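Local coordinates for protein activated BY transcription factor SSRB (Salmonella enterica, PDB 2WNW) that is a glycosyl hydrolase family 30 protein that combines a TIM-barrel domain with a beta-sandwich domain, its precise role being unassigned, at residues 42-47 with 380-385; 376-381 with 400-405. All coordinates share one frame; numbering follows the deposited sequence.

Contact 1: residues 42-47 with 380-385; sequences LQQIDG and GARVML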
loop_
_atom_site.group_PDB
_atom_site.type_symbol
_atom_site.label_atom_id
_atom_site.label_comp_id
_atom_site.label_asym_id
_atom_site.label_seq_id
_atom_site.Cartn_x
_atom_site.Cartn_y
_atom_site.Cartn_z
ATOM N N LEU A 42 -11.353 9.751 0.554
ATOM C CA LEU A 42 -11.353 8.469 1.237
ATOM C C LEU A 42 -11.886 8.637 2.665
ATOM O O LEU A 42 -12.900 9.312 2.867
ATOM C CB LEU A 42 -9.940 7.872 1.203
ATOM C CG LEU A 42 -9.387 7.730 -0.229
ATOM C CD1 LEU A 42 -7.971 7.179 -0.203
ATOM C CD2 LEU A 42 -10.297 6.818 -1.043
ATOM N N GLN A 43 -11.218 8.049 3.655
ATOM C CA GLN A 43 -11.705 8.134 5.032
ATOM C C GLN A 43 -11.542 9.499 5.697
ATOM O O GLN A 43 -10.667 10.285 5.330
ATOM C CB GLN A 43 -11.034 7.070 5.911
ATOM C CG GLN A 43 -9.708 7.500 6.532
ATOM C CD GLN A 43 -8.522 7.352 5.592
ATOM O OE1 GLN A 43 -8.684 7.191 4.383
ATOM N NE2 GLN A 43 -7.318 7.414 6.150
ATOM N N GLN A 44 -12.390 9.761 6.692
ATOM C CA GLN A 44 -12.349 11.017 7.434
ATOM C C GLN A 44 -11.442 10.859 8.650
ATOM O O GLN A 44 -11.426 9.805 9.289
ATOM C CB GLN A 44 -13.756 11.410 7.894
ATOM C CG GLN A 44 -13.859 12.830 8.417
ATOM C CD GLN A 44 -15.300 13.286 8.592
ATOM O OE1 GLN A 44 -15.634 14.439 8.316
ATOM N NE2 GLN A 44 -16.157 12.386 9.056
ATOM N N ILE A 45 -10.687 11.902 8.971
ATOM C CA ILE A 45 -9.789 11.848 10.115
ATOM C C ILE A 45 -10.262 12.804 11.210
ATOM O O ILE A 45 -10.847 13.849 10.923
ATOM C CB ILE A 45 -8.329 12.160 9.680
ATOM C CG1 ILE A 45 -8.190 13.614 9.231
ATOM C CG2 ILE A 45 -7.937 11.241 8.515
ATOM C CD1 ILE A 45 -7.756 14.550 10.337
ATOM N N ASP A 46 -10.011 12.433 12.462
ATOM C CA ASP A 46 -10.445 13.236 13.597
ATOM C C ASP A 46 -9.435 14.243 14.140
ATOM O O ASP A 46 -9.808 15.133 14.909
ATOM C CB ASP A 46 -10.909 12.317 14.734
ATOM C CG ASP A 46 -12.046 11.399 14.311
ATOM O OD1 ASP A 46 -12.794 11.781 13.390
ATOM O OD2 ASP A 46 -12.203 10.308 14.902
ATOM N N GLY A 47 -8.167 14.109 13.763
ATOM C CA GLY A 47 -7.167 15.048 14.241
ATOM C C GLY A 47 -5.804 14.468 14.590
ATOM O O GLY A 47 -5.487 13.328 14.239
ATOM N N GLY A 380 -11.915 16.478 10.709
ATOM C CA GLY A 380 -12.973 16.415 9.712
ATOM C C GLY A 380 -12.473 16.304 8.281
ATOM O O GLY A 380 -13.240 15.985 7.370
ATOM N N ALA A 381 -11.189 16.576 8.071
ATOM C CA ALA A 381 -10.611 16.478 6.739
ATOM C C ALA A 381 -10.673 15.026 6.276
ATOM O O ALA A 381 -10.783 14.107 7.090
ATOM C CB ALA A 381 -9.154 16.951 6.762
ATOM N N ARG A 382 -10.621 14.818 4.966
ATOM C CA ARG A 382 -10.631 13.466 4.430
ATOM C C ARG A 382 -9.356 13.220 3.642
ATOM O O ARG A 382 -8.810 14.131 3.019
ATOM C CB ARG A 382 -11.845 13.234 3.521
ATOM C CG ARG A 382 -13.148 13.017 4.280
ATOM C CD ARG A 382 -14.290 12.652 3.344
ATOM N NE ARG A 382 -15.545 12.447 4.066
ATOM C CZ ARG A 382 -15.913 11.304 4.640
ATOM N NH1 ARG A 382 -15.128 10.235 4.582
ATOM N NH2 ARG A 382 -17.072 11.235 5.282
ATOM N N VAL A 383 -8.864 11.991 3.698
ATOM C CA VAL A 383 -7.674 11.636 2.945
ATOM C C VAL A 383 -8.121 11.608 1.487
ATOM O O VAL A 383 -9.249 11.216 1.193
ATOM C CB VAL A 383 -7.154 10.239 3.346
ATOM C CG1 VAL A 383 -6.135 9.739 2.323
ATOM C CG2 VAL A 383 -6.524 10.302 4.732
ATOM N N MET A 384 -7.259 12.044 0.578
ATOM C CA MET A 384 -7.612 12.029 -0.836
ATOM C C MET A 384 -6.817 10.942 -1.545
ATOM O O MET A 384 -5.774 10.504 -1.058
ATOM C CB MET A 384 -7.305 13.379 -1.493
ATOM C CG MET A 384 -5.819 13.671 -1.656
ATOM S SD MET A 384 -5.517 15.105 -2.727
ATOM C CE MET A 384 -4.940 16.306 -1.546
ATOM N N LEU A 385 -7.319 10.499 -2.690
ATOM C CA LEU A 385 -6.625 9.487 -3.466
ATOM C C LEU A 385 -5.388 10.129 -4.085
ATOM O O LEU A 385 -5.448 11.251 -4.589
ATOM C CB LEU A 385 -7.530 8.958 -4.584
ATOM C CG LEU A 385 -6.861 8.035 -5.606
ATOM C CD1 LEU A 385 -6.467 6.726 -4.924
ATOM C CD2 LEU A 385 -7.815 7.767 -6.769
#

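Contact 2: residues 376-381 with 400-405; sequences YVRPGA and NPDGER. With PO4 (phosphate ion), chain C.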
loop_
_atom_site.group_PDB
_atom_site.type_symbol
_atom_site.label_atom_id
_atom_site.label_comp_id
_atom_site.label_asym_id
_atom_site.label_seq_id
_atom_site.Cartn_x
_atom_site.Cartn_y
_atom_site.Cartn_z
ATOM N N TYR A 376 -1.241 21.659 9.598
ATOM C CA TYR A 376 -2.035 21.980 8.414
ATOM C C TYR A 376 -3.314 21.193 8.165
ATOM O O TYR A 376 -4.197 21.674 7.455
ATOM C CB TYR A 376 -1.128 21.871 7.186
ATOM C CG TYR A 376 0.230 22.481 7.434
ATOM C CD1 TYR A 376 0.387 23.864 7.537
ATOM C CD2 TYR A 376 1.342 21.675 7.667
ATOM C CE1 TYR A 376 1.616 24.425 7.874
ATOM C CE2 TYR A 376 2.570 22.223 8.006
ATOM C CZ TYR A 376 2.701 23.596 8.114
ATOM O OH TYR A 376 3.904 24.133 8.504
ATOM N N VAL A 377 -3.416 19.992 8.726
ATOM C CA VAL A 377 -4.607 19.168 8.529
ATOM C C VAL A 377 -5.557 19.355 9.710
ATOM O O VAL A 377 -5.157 19.222 10.868
ATOM C CB VAL A 377 -4.222 17.673 8.385
ATOM C CG1 VAL A 377 -5.455 16.839 8.087
ATOM C CG2 VAL A 377 -3.189 17.512 7.269
ATOM N N ARG A 378 -6.817 19.660 9.413
ATOM C CA ARG A 378 -7.813 19.906 10.454
ATOM C C ARG A 378 -8.785 18.753 10.675
ATOM O O ARG A 378 -9.000 17.926 9.789
ATOM C CB ARG A 378 -8.624 21.159 10.111
ATOM C CG ARG A 378 -7.800 22.417 9.873
ATOM C CD ARG A 378 -8.345 23.146 8.655
ATOM N NE ARG A 378 -7.733 24.452 8.433
ATOM C CZ ARG A 378 -7.835 25.134 7.294
ATOM N NH1 ARG A 378 -8.518 24.630 6.274
ATOM N NH2 ARG A 378 -7.267 26.328 7.177
ATOM N N PRO A 379 -9.394 18.692 11.872
ATOM C CA PRO A 379 -10.353 17.629 12.182
ATOM C C PRO A 379 -11.464 17.653 11.136
ATOM O O PRO A 379 -11.892 18.727 10.715
ATOM C CB PRO A 379 -10.864 18.024 13.565
ATOM C CG PRO A 379 -9.677 18.688 14.179
ATOM C CD PRO A 379 -9.178 19.558 13.045
ATOM N N GLY A 380 -11.915 16.478 10.709
ATOM C CA GLY A 380 -12.973 16.415 9.712
ATOM C C GLY A 380 -12.473 16.304 8.281
ATOM O O GLY A 380 -13.240 15.985 7.370
ATOM N N ALA A 381 -11.189 16.576 8.071
ATOM C CA ALA A 381 -10.611 16.478 6.739
ATOM C C ALA A 381 -10.673 15.026 6.276
ATOM O O ALA A 381 -10.783 14.107 7.090
ATOM C CB ALA A 381 -9.154 16.951 6.762
ATOM N N ASN A 400 -9.051 19.416 3.505
ATOM C CA ASN A 400 -9.679 19.944 4.706
ATOM C C ASN A 400 -11.144 20.260 4.449
ATOM O O ASN A 400 -11.575 20.372 3.300
ATOM C CB ASN A 400 -8.950 21.195 5.200
ATOM C CG ASN A 400 -7.654 20.864 5.917
ATOM O OD1 ASN A 400 -7.585 19.888 6.662
ATOM N ND2 ASN A 400 -6.626 21.680 5.707
ATOM N N PRO A 401 -11.934 20.397 5.523
ATOM C CA PRO A 401 -13.358 20.699 5.384
ATOM C C PRO A 401 -13.643 21.902 4.489
ATOM O O PRO A 401 -14.637 21.914 3.768
ATOM C CB PRO A 401 -13.796 20.924 6.826
ATOM C CG PRO A 401 -12.938 19.953 7.574
ATOM C CD PRO A 401 -11.582 20.181 6.939
ATOM N N ASP A 402 -12.766 22.902 4.521
ATOM C CA ASP A 402 -12.966 24.100 3.708
ATOM C C ASP A 402 -12.470 23.958 2.269
ATOM O O ASP A 402 -12.475 24.923 1.505
ATOM C CB ASP A 402 -12.310 25.312 4.381
ATOM C CG ASP A 402 -10.800 25.315 4.256
ATOM O OD1 ASP A 402 -10.211 24.268 3.910
ATOM O OD2 ASP A 402 -10.201 26.377 4.521
ATOM N N GLY A 403 -12.047 22.750 1.905
ATOM C CA GLY A 403 -11.590 22.501 0.548
ATOM C C GLY A 403 -10.102 22.619 0.289
ATOM O O GLY A 403 -9.642 22.312 -0.809
ATOM N N GLU A 404 -9.340 23.057 1.284
ATOM C CA GLU A 404 -7.900 23.203 1.108
ATOM C C GLU A 404 -7.223 21.852 0.911
ATOM O O GLU A 404 -7.445 20.926 1.693
ATOM C CB GLU A 404 -7.276 23.893 2.324
ATOM C CG GLU A 404 -5.819 24.300 2.115
ATOM C CD GLU A 404 -5.168 24.835 3.379
ATOM O OE1 GLU A 404 -4.266 25.691 3.268
ATOM O OE2 GLU A 404 -5.548 24.392 4.482
ATOM N N ARG A 405 -6.407 21.741 -0.134
ATOM C CA ARG A 405 -5.681 20.505 -0.405
ATOM C C ARG A 405 -4.366 20.527 0.378
ATOM O O ARG A 405 -3.707 21.561 0.469
ATOM C CB ARG A 405 -5.379 20.360 -1.905
ATOM C CG ARG A 405 -6.585 20.017 -2.794
ATOM C CD ARG A 405 -7.329 21.261 -3.289
ATOM N NE ARG A 405 -8.301 20.929 -4.327
ATOM C CZ ARG A 405 -9.505 20.419 -4.097
ATOM N NH1 ARG A 405 -9.903 20.190 -2.852
ATOM N NH2 ARG A 405 -10.301 20.115 -5.113
HETATM P P PO4 C . -8.564 20.449 -8.298
HETATM O O1 PO4 C . -7.623 20.783 -7.196
HETATM O O2 PO4 C . -8.385 21.421 -9.407
HETATM O O3 PO4 C . -8.287 19.075 -8.794
HETATM O O4 PO4 C . -9.961 20.518 -7.797
HETATM O O HOH W 1 -3.714 24.307 6.466
HETATM O O HOH W 2 -11.156 23.557 7.129
#

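Contact 1: residues 42-47 with 380-385
Val383 and Ile45 each exchange two backbone hydrogen bonds with the other segment, in an antiparallel pairing where the axes of strands 42-44 and 382-385 run 4.6 Å apart at 169°. Leu42 N gives to Val383 O, and Val383 N to Gln43 O at 3.0 Å. Past the non-hydrogen-bonded pair of Gln44 and Arg382, the pairing runs on beyond the strand ends, where Ile45 N reaches Ala381 O at 2.9 Å and Gly380 N reaches Ile45 O at 2.8 Å.

A fifth bond comes from a side chain. Arg382, extended from CG to NE, leans across the partner strand, and NH1 meets Leu42 O at 3.0 Å in the carbonyl plane. One face of the guanidinium takes Gln44 CB, 3.8 Å above it and toward the rim.

Apolar contacts centre on Val383, whose two methyls part: CG1, anti to the backbone N (chi1 166°), meets Leu42 CD1 at 4.0 Å, while CG2 meets Ile45 CG2 at 4.1 Å. Gln43, bent at chi2 (-82°), lays its amide against Val383 CG2, with NE2 held by Phe321 O and Cys325 O.

Strand 382-388 pairs on with 393-399 and 33-37 in the sandwich sheet, whereas the chain beyond Ile45 enters barrel strand 48-51; Tyr280 of the second subunit packs on Leu42 and Leu385.

Contact 2: residues 376-381 with 400-405
Asn400 and Arg378 bring the two loops together, with Pro401 packed beside them. The carboxamide of Asn400 bridges the backbone of 376-381: OD1 accepts from Arg378 N at 2.9 Å in an almost straight bond (179°), though the donor lies above the carbonyl plane, and ND2 gives to Tyr376 O at 3.0 Å. With ND2 also donating to Glu404 OE2, three bonds hold the amide and fix its rotation. Ala381 CB closes against OD1 at 3.3 Å.

Arg378 reaches over this amide. A bend at chi2 (137°) lays CD across Asn400 CG and carries NH1 to Asp402 OD1, a salt bridge of 2.9 Å met at the edge of the guanidinium, with the carboxylate turned 82° to it. Glu404 OE2 lies over one face instead, 3.5 Å from NH1, and attracts by charge alone. The two acids probably share the arginine's charge, and Asp402 OD2 has Arg443 as a further partner. A water joins Tyr376 O to Glu404 OE2.

Pro401 sets its ring against the other loop's turn, CG lying 3.5 Å from Pro379 O and CD beside Ala381.

Just beyond the turn, Arg405 NE and NH2 bond to O1 and O4 of a phosphate ion, probably from the crystallisation liquor.

Each loop contains a beta turn, type II from Arg378 to Ala381 and type I from Asn400 to Gly403. Asp402 OD1 also accepts from Glu404 N, forming an Asx turn within the connection of a beta hairpin, strands 393-399 and 405-411 of the sandwich sheet.

How the contacts relate
Contacts 1 and 2 share Gly380 and Ala381, and their centres lie about 8 Å apart on the same side of the chain's centre. Both are partly buried. Contact 1 pairs two strands of the sandwich sheet where the chain passes on to the barrel, held chiefly by backbone bonds with aliphatic packing, and it also borders the second subunit. Contact 2 packs the loop after helix 365-374 on a hairpin loop of the same sheet through a side-chain amide and a charged network with waters, and no other protein chain of the assembly touches it. Ile45 CD1 packs against Val377 CG1 between the two, at 3.9 Å, while Met384 CE meets Arg405 CB.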